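Local coordinates for protein (CD58) (Homo sapiens, PDB 1CCZ), which binds the T-cell adhesion receptor CD2 through its membrane-distal immunoglobulin-like domain, and so probably helps cells adhere to T cells, at residues Y65-M77 with D84-V96. Residues are numbered along the deposited sequence; the frame is centred on the assembly and turned at random. Where two conformers were deposited one is given.
With NAG (2-acetamido-2-deoxy-beta-D-glucopyranose), chain C.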
ATOM      1  N   TYR A  65       5.391  12.461   5.982  1.00 32.23           N
ATOM      2  CA  TYR A  65       4.181  13.009   5.378  1.00 32.93           C
ATOM      3  C   TYR A  65       4.325  13.146   3.880  1.00 35.17           C
ATOM      4  O   TYR A  65       5.437  13.122   3.338  1.00 33.91           O
ATOM      5  CB  TYR A  65       3.851  14.382   5.978  1.00 29.28           C
ATOM      6  CG  TYR A  65       3.638  14.349   7.470  1.00 27.51           C
ATOM      7  CD1 TYR A  65       2.396  14.008   8.009  1.00 24.29           C
ATOM      8  CD2 TYR A  65       4.685  14.653   8.352  1.00 26.87           C
ATOM      9  CE1 TYR A  65       2.195  13.967   9.387  1.00 25.78           C
ATOM     10  CE2 TYR A  65       4.497  14.618   9.738  1.00 26.31           C
ATOM     11  CZ  TYR A  65       3.257  14.277  10.245  1.00 28.70           C
ATOM     12  OH  TYR A  65       3.068  14.249  11.604  1.00 30.78           O
ATOM     13  N   ASN A  66       3.180  13.274   3.215  1.00 39.75           N
ATOM     14  CA  ASN A  66       3.144  13.441   1.775  1.00 42.54           C
ATOM     15  C   ASN A  66       4.009  12.457   0.982  1.00 38.68           C
ATOM     16  O   ASN A  66       4.887  12.854   0.207  1.00 36.96           O
ATOM     17  CB  ASN A  66       3.541  14.871   1.441  1.00 54.17           C
ATOM     18  CG  ASN A  66       2.815  15.388   0.235  1.00 68.39           C
ATOM     19  OD1 ASN A  66       1.636  15.079   0.015  1.00 67.05           O
ATOM     20  ND2 ASN A  66       3.524  16.174  -0.564  1.00 80.70           N
ATOM     21  N   LEU A  67       3.726  11.172   1.163  1.00 35.31           N
ATOM     22  CA  LEU A  67       4.468  10.107   0.506  1.00 33.70           C
ATOM     23  C   LEU A  67       4.514  10.206  -1.003  1.00 35.25           C
ATOM     24  O   LEU A  67       3.550  10.617  -1.636  1.00 39.09           O
ATOM     25  CB  LEU A  67       3.892   8.750   0.912  1.00 30.53           C
ATOM     26  CG  LEU A  67       4.069   8.393   2.392  1.00 27.64           C
ATOM     27  CD1 LEU A  67       3.307   7.127   2.724  1.00 26.72           C
ATOM     28  CD2 LEU A  67       5.552   8.205   2.681  1.00 28.17           C
ATOM     29  N   THR A  68       5.655   9.833  -1.569  1.00 35.81           N
ATOM     30  CA  THR A  68       5.864   9.833  -3.008  1.00 39.37           C
ATOM     31  C   THR A  68       6.518   8.487  -3.283  1.00 39.45           C
ATOM     32  O   THR A  68       7.076   7.879  -2.373  1.00 37.77           O
ATOM     33  CB  THR A  68       6.806  10.986  -3.474  1.00 41.99           C
ATOM     34  OG1 THR A  68       7.256  10.731  -4.806  1.00 45.00           O
ATOM     35  CG2 THR A  68       8.028  11.088  -2.583  1.00 44.06           C
ATOM     36  N   SER A  69       6.439   8.017  -4.522  1.00 39.92           N
ATOM     37  CA  SER A  69       7.003   6.719  -4.893  1.00 43.03           C
ATOM     38  C   SER A  69       8.467   6.563  -4.541  1.00 43.85           C
ATOM     39  O   SER A  69       8.904   5.474  -4.165  1.00 45.07           O
ATOM     40  CB  SER A  69       6.839   6.474  -6.393  1.00 44.45           C
ATOM     41  OG  SER A  69       6.266   7.615  -7.001  1.00 51.99           O
ATOM     42  N   SER A  70       9.235   7.640  -4.685  1.00 45.15           N
ATOM     43  CA  SER A  70      10.660   7.590  -4.383  1.00 45.40           C
ATOM     44  C   SER A  70      10.876   7.207  -2.914  1.00 44.83           C
ATOM     45  O   SER A  70      11.941   6.706  -2.543  1.00 46.65           O
ATOM     46  CB  SER A  70      11.308   8.941  -4.691  1.00 46.19           C
ATOM     47  OG  SER A  70      10.405  10.006  -4.451  1.00 54.05           O
ATOM     48  N   ASP A  71       9.848   7.423  -2.091  1.00 40.96           N
ATOM     49  CA  ASP A  71       9.910   7.089  -0.671  1.00 36.75           C
ATOM     50  C   ASP A  71       9.892   5.602  -0.391  1.00 35.28           C
ATOM     51  O   ASP A  71      10.159   5.175   0.731  1.00 34.61           O
ATOM     52  CB  ASP A  71       8.753   7.722   0.075  1.00 34.57           C
ATOM     53  CG  ASP A  71       8.896   9.201   0.187  1.00 32.52           C
ATOM     54  OD1 ASP A  71      10.032   9.700   0.038  1.00 34.93           O
ATOM     55  OD2 ASP A  71       7.876   9.866   0.420  1.00 31.68           O
ATOM     56  N   GLU A  72       9.555   4.809  -1.399  1.00 35.06           N
ATOM     57  CA  GLU A  72       9.526   3.361  -1.223  1.00 35.78           C
ATOM     58  C   GLU A  72      10.960   2.901  -1.033  1.00 35.25           C
ATOM     59  O   GLU A  72      11.808   3.091  -1.910  1.00 35.44           O
ATOM     60  CB  GLU A  72       8.944   2.676  -2.449  1.00 36.28           C
ATOM     61  CG  GLU A  72       8.996   1.174  -2.340  1.00 40.61           C
ATOM     62  CD  GLU A  72       7.978   0.504  -3.231  1.00 43.93           C
ATOM     63  OE1 GLU A  72       6.847   1.022  -3.338  1.00 44.77           O
ATOM     64  OE2 GLU A  72       8.314  -0.541  -3.822  1.00 45.23           O
ATOM     65  N   ASP A  73      11.233   2.268   0.095  1.00 33.74           N
ATOM     66  CA  ASP A  73      12.601   1.874   0.361  1.00 33.38           C
ATOM     67  C   ASP A  73      12.694   1.233   1.725  1.00 33.41           C
ATOM     68  O   ASP A  73      11.696   1.090   2.437  1.00 33.01           O
ATOM     69  CB  ASP A  73      13.472   3.132   0.363  1.00 34.12           C
ATOM     70  CG  ASP A  73      14.785   2.932  -0.320  1.00 36.83           C
ATOM     71  OD1 ASP A  73      15.293   1.790  -0.309  1.00 38.20           O
ATOM     72  OD2 ASP A  73      15.310   3.924  -0.868  1.00 40.11           O
ATOM     73  N   GLU A  74      13.909   0.838   2.080  1.00 33.78           N
ATOM     74  CA  GLU A  74      14.145   0.290   3.390  1.00 34.40           C
ATOM     75  C   GLU A  74      14.667   1.444   4.240  1.00 32.98           C
ATOM     76  O   GLU A  74      15.489   2.237   3.778  1.00 31.75           O
ATOM     77  CB  GLU A  74      15.190  -0.797   3.349  1.00 39.30           C
ATOM     78  CG  GLU A  74      15.111  -1.661   4.577  1.00 47.39           C
ATOM     79  CD  GLU A  74      16.457  -2.105   5.060  1.00 52.31           C
ATOM     80  OE1 GLU A  74      17.476  -1.745   4.433  1.00 55.34           O
ATOM     81  OE2 GLU A  74      16.490  -2.822   6.079  1.00 59.87           O
ATOM     82  N   TYR A  75      14.169   1.541   5.468  1.00 32.39           N
ATOM     83  CA  TYR A  75      14.570   2.584   6.400  1.00 31.67           C
ATOM     84  C   TYR A  75      15.071   1.878   7.643  1.00 33.29           C
ATOM     85  O   TYR A  75      14.534   0.835   8.045  1.00 31.26           O
ATOM     86  CB  TYR A  75      13.391   3.482   6.774  1.00 28.15           C
ATOM     87  CG  TYR A  75      12.891   4.362   5.652  1.00 29.69           C
ATOM     88  CD1 TYR A  75      12.201   3.814   4.556  1.00 28.07           C
ATOM     89  CD2 TYR A  75      13.094   5.745   5.683  1.00 27.48           C
ATOM     90  CE1 TYR A  75      11.720   4.626   3.518  1.00 25.15           C
ATOM     91  CE2 TYR A  75      12.619   6.565   4.653  1.00 28.73           C
ATOM     92  CZ  TYR A  75      11.931   5.993   3.577  1.00 27.49           C
ATOM     93  OH  TYR A  75      11.440   6.797   2.580  1.00 26.46           O
ATOM     94  N   GLU A  76      16.106   2.453   8.248  1.00 33.64           N
ATOM     95  CA  GLU A  76      16.696   1.878   9.448  1.00 35.62           C
ATOM     96  C   GLU A  76      16.849   2.943  10.542  1.00 32.83           C
ATOM     97  O   GLU A  76      17.226   4.085  10.273  1.00 30.68           O
ATOM     98  CB  GLU A  76      18.063   1.265   9.099  1.00 36.77           C
ATOM     99  CG  GLU A  76      18.092   0.524   7.762  1.00 43.56           C
ATOM    100  CD  GLU A  76      18.425   1.430   6.571  1.00 49.81           C
ATOM    101  OE1 GLU A  76      19.123   2.447   6.771  1.00 52.18           O
ATOM    102  OE2 GLU A  76      17.994   1.130   5.426  1.00 52.20           O
ATOM    103  N   MET A  77      16.534   2.558  11.768  1.00 31.02           N
ATOM    104  CA  MET A  77      16.644   3.448  12.909  1.00 33.25           C
ATOM    105  C   MET A  77      17.795   3.016  13.787  1.00 34.27           C
ATOM    106  O   MET A  77      17.952   1.828  14.049  1.00 34.88           O
ATOM    107  CB  MET A  77      15.373   3.385  13.750  1.00 36.22           C
ATOM    108  CG  MET A  77      15.302   4.439  14.839  1.00 44.63           C
ATOM    109  SD  MET A  77      15.059   3.738  16.489  1.00 59.21           S
ATOM    110  CE  MET A  77      16.740   3.210  16.815  1.00 53.49           C
ATOM    111  N   ASP A  84      20.238  -3.843  18.767  1.00 70.01           N
ATOM    112  CA  ASP A  84      19.730  -4.318  17.489  1.00 74.19           C
ATOM    113  C   ASP A  84      19.130  -3.308  16.511  1.00 74.02           C
ATOM    114  O   ASP A  84      18.696  -2.194  16.864  1.00 72.73           O
ATOM    115  CB  ASP A  84      18.708  -5.420  17.745  1.00 79.64           C
ATOM    116  CG  ASP A  84      18.043  -5.285  19.104  1.00 85.37           C
ATOM    117  OD1 ASP A  84      17.881  -4.134  19.584  1.00 86.67           O
ATOM    118  OD2 ASP A  84      17.690  -6.332  19.693  1.00 89.69           O
ATOM    119  N   THR A  85      19.101  -3.755  15.262  1.00 72.44           N
ATOM    120  CA  THR A  85      18.579  -2.985  14.151  1.00 70.17           C
ATOM    121  C   THR A  85      17.063  -2.808  14.236  1.00 66.79           C
ATOM    122  O   THR A  85      16.357  -3.587  14.892  1.00 67.20           O
ATOM    123  CB  THR A  85      18.910  -3.687  12.800  1.00 71.42           C
ATOM    124  OG1 THR A  85      17.956  -4.732  12.557  1.00 72.73           O
ATOM    125  CG2 THR A  85      20.314  -4.303  12.835  1.00 70.22           C
ATOM    126  N   MET A  86      16.579  -1.759  13.582  1.00 60.74           N
ATOM    127  CA  MET A  86      15.157  -1.479  13.492  1.00 54.23           C
ATOM    128  C   MET A  86      15.038  -1.161  12.017  1.00 50.96           C
ATOM    129  O   MET A  86      15.400  -0.066  11.566  1.00 47.27           O
ATOM    130  CB  MET A  86      14.777  -0.279  14.337  1.00 57.12           C
ATOM    131  CG  MET A  86      14.877  -0.539  15.814  1.00 59.57           C
ATOM    132  SD  MET A  86      13.367  -1.214  16.511  1.00 66.08           S
ATOM    133  CE  MET A  86      12.137  -0.657  15.364  1.00 67.28           C
ATOM    134  N   LYS A  87      14.590  -2.164  11.261  1.00 48.25           N
ATOM    135  CA  LYS A  87      14.435  -2.044   9.817  1.00 45.16           C
ATOM    136  C   LYS A  87      12.969  -2.016   9.449  1.00 41.46           C
ATOM    137  O   LYS A  87      12.166  -2.754  10.016  1.00 38.37           O
ATOM    138  CB  LYS A  87      15.112  -3.216   9.112  1.00 47.37           C
ATOM    139  CG  LYS A  87      16.592  -3.003   8.833  1.00 53.31           C
ATOM    140  CD  LYS A  87      17.423  -4.222   9.241  1.00 60.02           C
ATOM    141  CE  LYS A  87      17.471  -5.285   8.132  1.00 66.50           C
ATOM    142  NZ  LYS A  87      16.397  -6.353   8.233  1.00 71.30           N
ATOM    143  N   PHE A  88      12.627  -1.142   8.507  1.00 39.15           N
ATOM    144  CA  PHE A  88      11.253  -1.006   8.041  1.00 36.55           C
ATOM    145  C   PHE A  88      11.295  -0.900   6.535  1.00 37.00           C
ATOM    146  O   PHE A  88      12.033  -0.059   6.014  1.00 38.54           O
ATOM    147  CB  PHE A  88      10.613   0.279   8.574  1.00 32.09           C
ATOM    148  CG  PHE A  88      10.386   0.284  10.051  1.00 30.73           C
ATOM    149  CD1 PHE A  88      11.430   0.565  10.931  1.00 31.06           C
ATOM    150  CD2 PHE A  88       9.125   0.022  10.572  1.00 30.30           C
ATOM    151  CE1 PHE A  88      11.218   0.586  12.311  1.00 29.59           C
ATOM    152  CE2 PHE A  88       8.895   0.043  11.954  1.00 31.36           C
ATOM    153  CZ  PHE A  88       9.944   0.325  12.825  1.00 29.02           C
ATOM    154  N   PHE A  89      10.565  -1.759   5.817  1.00 35.57           N
ATOM    155  CA  PHE A  89      10.534  -1.591   4.366  1.00 33.07           C
ATOM    156  C   PHE A  89       9.165  -1.012   4.040  1.00 31.52           C
ATOM    157  O   PHE A  89       8.114  -1.591   4.335  1.00 31.11           O
ATOM    158  CB  PHE A  89      10.849  -2.880   3.561  1.00 30.63           C
ATOM    159  CG  PHE A  89      11.830  -3.797   4.285  0.50 28.09           C
ATOM    160  CD1 PHE A  89      11.516  -4.300   5.537  0.50 28.85           C
ATOM    161  CD2 PHE A  89      13.110  -4.035   3.789  0.50 27.13           C
ATOM    162  CE1 PHE A  89      12.450  -4.997   6.275  0.50 27.00           C
ATOM    163  CE2 PHE A  89      14.044  -4.731   4.522  0.50 25.72           C
ATOM    164  CZ  PHE A  89      13.717  -5.209   5.769  0.50 24.70           C
ATOM    165  N   LEU A  90       9.215   0.194   3.497  1.00 30.14           N
ATOM    166  CA  LEU A  90       8.032   0.943   3.151  1.00 29.74           C
ATOM    167  C   LEU A  90       7.722   0.826   1.667  1.00 30.38           C
ATOM    168  O   LEU A  90       8.596   1.026   0.820  1.00 30.20           O
ATOM    169  CB  LEU A  90       8.244   2.421   3.515  1.00 28.37           C
ATOM    170  CG  LEU A  90       7.231   3.431   2.957  1.00 28.92           C
ATOM    171  CD1 LEU A  90       5.907   3.258   3.688  1.00 26.82           C
ATOM    172  CD2 LEU A  90       7.757   4.864   3.105  1.00 26.96           C
ATOM    173  N   TYR A  91       6.473   0.479   1.364  1.00 31.19           N
ATOM    174  CA  TYR A  91       6.019   0.409  -0.018  1.00 31.35           C
ATOM    175  C   TYR A  91       5.003   1.540  -0.135  1.00 29.60           C
ATOM    176  O   TYR A  91       4.200   1.754   0.780  1.00 29.34           O
ATOM    177  CB  TYR A  91       5.363  -0.937  -0.301  1.00 35.38           C
ATOM    178  CG  TYR A  91       6.299  -2.086  -0.070  1.00 39.84           C
ATOM    179  CD1 TYR A  91       7.230  -2.449  -1.044  1.00 41.96           C
ATOM    180  CD2 TYR A  91       6.317  -2.765   1.155  1.00 42.98           C
ATOM    181  CE1 TYR A  91       8.175  -3.459  -0.809  1.00 47.20           C
ATOM    182  CE2 TYR A  91       7.259  -3.782   1.410  1.00 47.28           C
ATOM    183  CZ  TYR A  91       8.192  -4.121   0.420  1.00 50.48           C
ATOM    184  OH  TYR A  91       9.166  -5.085   0.658  1.00 55.73           O
ATOM    185  N   VAL A  92       5.065   2.286  -1.234  1.00 29.99           N
ATOM    186  CA  VAL A  92       4.141   3.399  -1.464  1.00 31.26           C
ATOM    187  C   VAL A  92       3.222   3.021  -2.627  1.00 32.61           C
ATOM    188  O   VAL A  92       3.659   2.871  -3.775  1.00 33.25           O
ATOM    189  CB  VAL A  92       4.896   4.688  -1.804  1.00 31.05           C
ATOM    190  CG1 VAL A  92       3.908   5.793  -2.115  1.00 28.54           C
ATOM    191  CG2 VAL A  92       5.812   5.075  -0.629  1.00 29.45           C
ATOM    192  N   LEU A  93       1.941   2.870  -2.316  1.00 30.55           N
ATOM    193  CA  LEU A  93       0.983   2.445  -3.310  1.00 29.33           C
ATOM    194  C   LEU A  93      -0.035   3.485  -3.683  1.00 30.20           C
ATOM    195  O   LEU A  93      -0.453   4.319  -2.880  1.00 32.32           O
ATOM    196  CB  LEU A  93       0.241   1.197  -2.812  1.00 30.18           C
ATOM    197  CG  LEU A  93       1.045  -0.096  -2.667  1.00 28.93           C
ATOM    198  CD1 LEU A  93       1.692  -0.126  -1.320  1.00 29.14           C
ATOM    199  CD2 LEU A  93       0.138  -1.279  -2.799  1.00 29.07           C
ATOM    200  N   GLU A  94      -0.441   3.424  -4.933  1.00 30.07           N
ATOM    201  CA  GLU A  94      -1.476   4.297  -5.414  1.00 29.60           C
ATOM    202  C   GLU A  94      -2.786   3.477  -5.191  1.00 27.97           C
ATOM    203  O   GLU A  94      -2.804   2.248  -5.336  1.00 26.89           O
ATOM    204  CB  GLU A  94      -1.154   4.607  -6.869  1.00 31.92           C
ATOM    205  CG  GLU A  94      -2.290   4.674  -7.822  1.00 42.81           C
ATOM    206  CD  GLU A  94      -1.767   4.785  -9.242  1.00 50.36           C
ATOM    207  OE1 GLU A  94      -0.614   5.270  -9.380  1.00 58.53           O
ATOM    208  OE2 GLU A  94      -2.479   4.386 -10.200  1.00 44.61           O
ATOM    209  N   MET A  95      -3.849   4.136  -4.758  1.00 26.61           N
ATOM    210  CA  MET A  95      -5.112   3.451  -4.513  1.00 27.08           C
ATOM    211  C   MET A  95      -5.768   3.013  -5.815  1.00 26.47           C
ATOM    212  O   MET A  95      -5.564   3.644  -6.859  1.00 25.20           O
ATOM    213  CB  MET A  95      -6.054   4.373  -3.757  1.00 29.77           C
ATOM    214  CG  MET A  95      -5.745   4.436  -2.275  1.00 38.43           C
ATOM    215  SD  MET A  95      -6.791   5.627  -1.452  1.00 48.18           S
ATOM    216  CE  MET A  95      -6.680   7.019  -2.651  1.00 41.66           C
ATOM    217  N   VAL A  96      -6.552   1.928  -5.762  1.00 26.99           N
ATOM    218  CA  VAL A  96      -7.240   1.414  -6.955  1.00 20.65           C
ATOM    219  C   VAL A  96      -8.424   2.310  -7.287  1.00 22.73           C
ATOM    220  O   VAL A  96      -8.958   2.999  -6.401  1.00 22.94           O
ATOM    221  CB  VAL A  96      -7.794  -0.040  -6.739  1.00 20.87           C
ATOM    222  CG1 VAL A  96      -6.677  -0.999  -6.437  1.00 19.23           C
ATOM    223  CG2 VAL A  96      -8.814  -0.063  -5.604  1.00 19.58           C
TER
HETATM  224  C1  NAG C 502       2.907  16.777  -1.728  1.00 89.80           C
HETATM  225  C2  NAG C 502       2.459  18.226  -1.395  1.00 92.83           C
HETATM  226  C3  NAG C 502       2.587  19.132  -2.635  1.00 96.39           C
HETATM  227  C4  NAG C 502       2.307  18.361  -3.948  1.00 98.05           C
HETATM  228  C5  NAG C 502       3.205  17.106  -4.090  1.00 96.97           C
HETATM  229  C6  NAG C 502       4.321  17.292  -5.104  1.00 97.66           C
HETATM  230  C7  NAG C 502       0.831  18.683   0.356  1.00 88.39           C
HETATM  231  C8  NAG C 502      -0.621  18.667   0.803  1.00 88.72           C
HETATM  232  N2  NAG C 502       1.094  18.252  -0.881  1.00 89.91           N
HETATM  233  O3  NAG C 502       3.896  19.696  -2.682  1.00 97.26           O
HETATM  234  O4  NAG C 502       0.935  17.980  -4.012  1.00 99.71           O
HETATM  235  O5  NAG C 502       3.831  16.766  -2.831  1.00 93.01           O
HETATM  236  O6  NAG C 502       5.129  16.128  -5.187  1.00 98.91           O
HETATM  237  O7  NAG C 502       1.696  19.088   1.132  1.00 84.77           O
HETATM  238  O   HOH W   1       4.812   0.456  -5.019  1.00 42.17           O
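D73 and L90 exchange backbone hydrogen bonds near the start of an antiparallel hairpin, strands 73-78 and 86-93. These are strands F and G of a V-set immunoglobulin-like domain. They lie side by side in its larger sheet, with strand 2-8 beyond 86-93 and strand 26-30 beyond 73-78.

Two hydrogen-bonded pairs are regular, D73 with L90 and Y75 with F88. Each is bonded in both directions; in the second, Y75 N reaches F88 O at 2.7 Å and F88 N reaches Y75 O at 2.8 Å. Beyond them M77 N donates to M86 O. Before the strand, the E72 side chain continues the pairing. Its CG is anti to the backbone N (chi1 176°), and the extended chain brings OE1 to V92 N at 3.0 Å. V92 N meets OE1 on its anti side, tilted out of the carboxylate plane. A water also bonds to OE1 and to V92 O. The other oxygen, OE2, sits at the edge of the Y91 ring.

Inside the sandwich, L90, Y75, F88, M77 and M86 share one face. L90 CD2 packs between L67 CD2 and Y75 CE1, 4.0 Å from each. V13 and F15 of strand 13-15 close over L90, and F15 also meets the rings of Y75 and F88. V92 lies against the turn, with CG2 near D71 CB and T68 O. The outward face carries E74, E76, K87 and F89.

The 68-72 turn is tied internally. T68 N donates to D71 OD2, which also forms a salt bridge with R52. This is the tyrosine corner of immunoglobulin domains: Y75 OH donates to D71 O at 2.8 Å, in the carbonyl plane and on a lone pair.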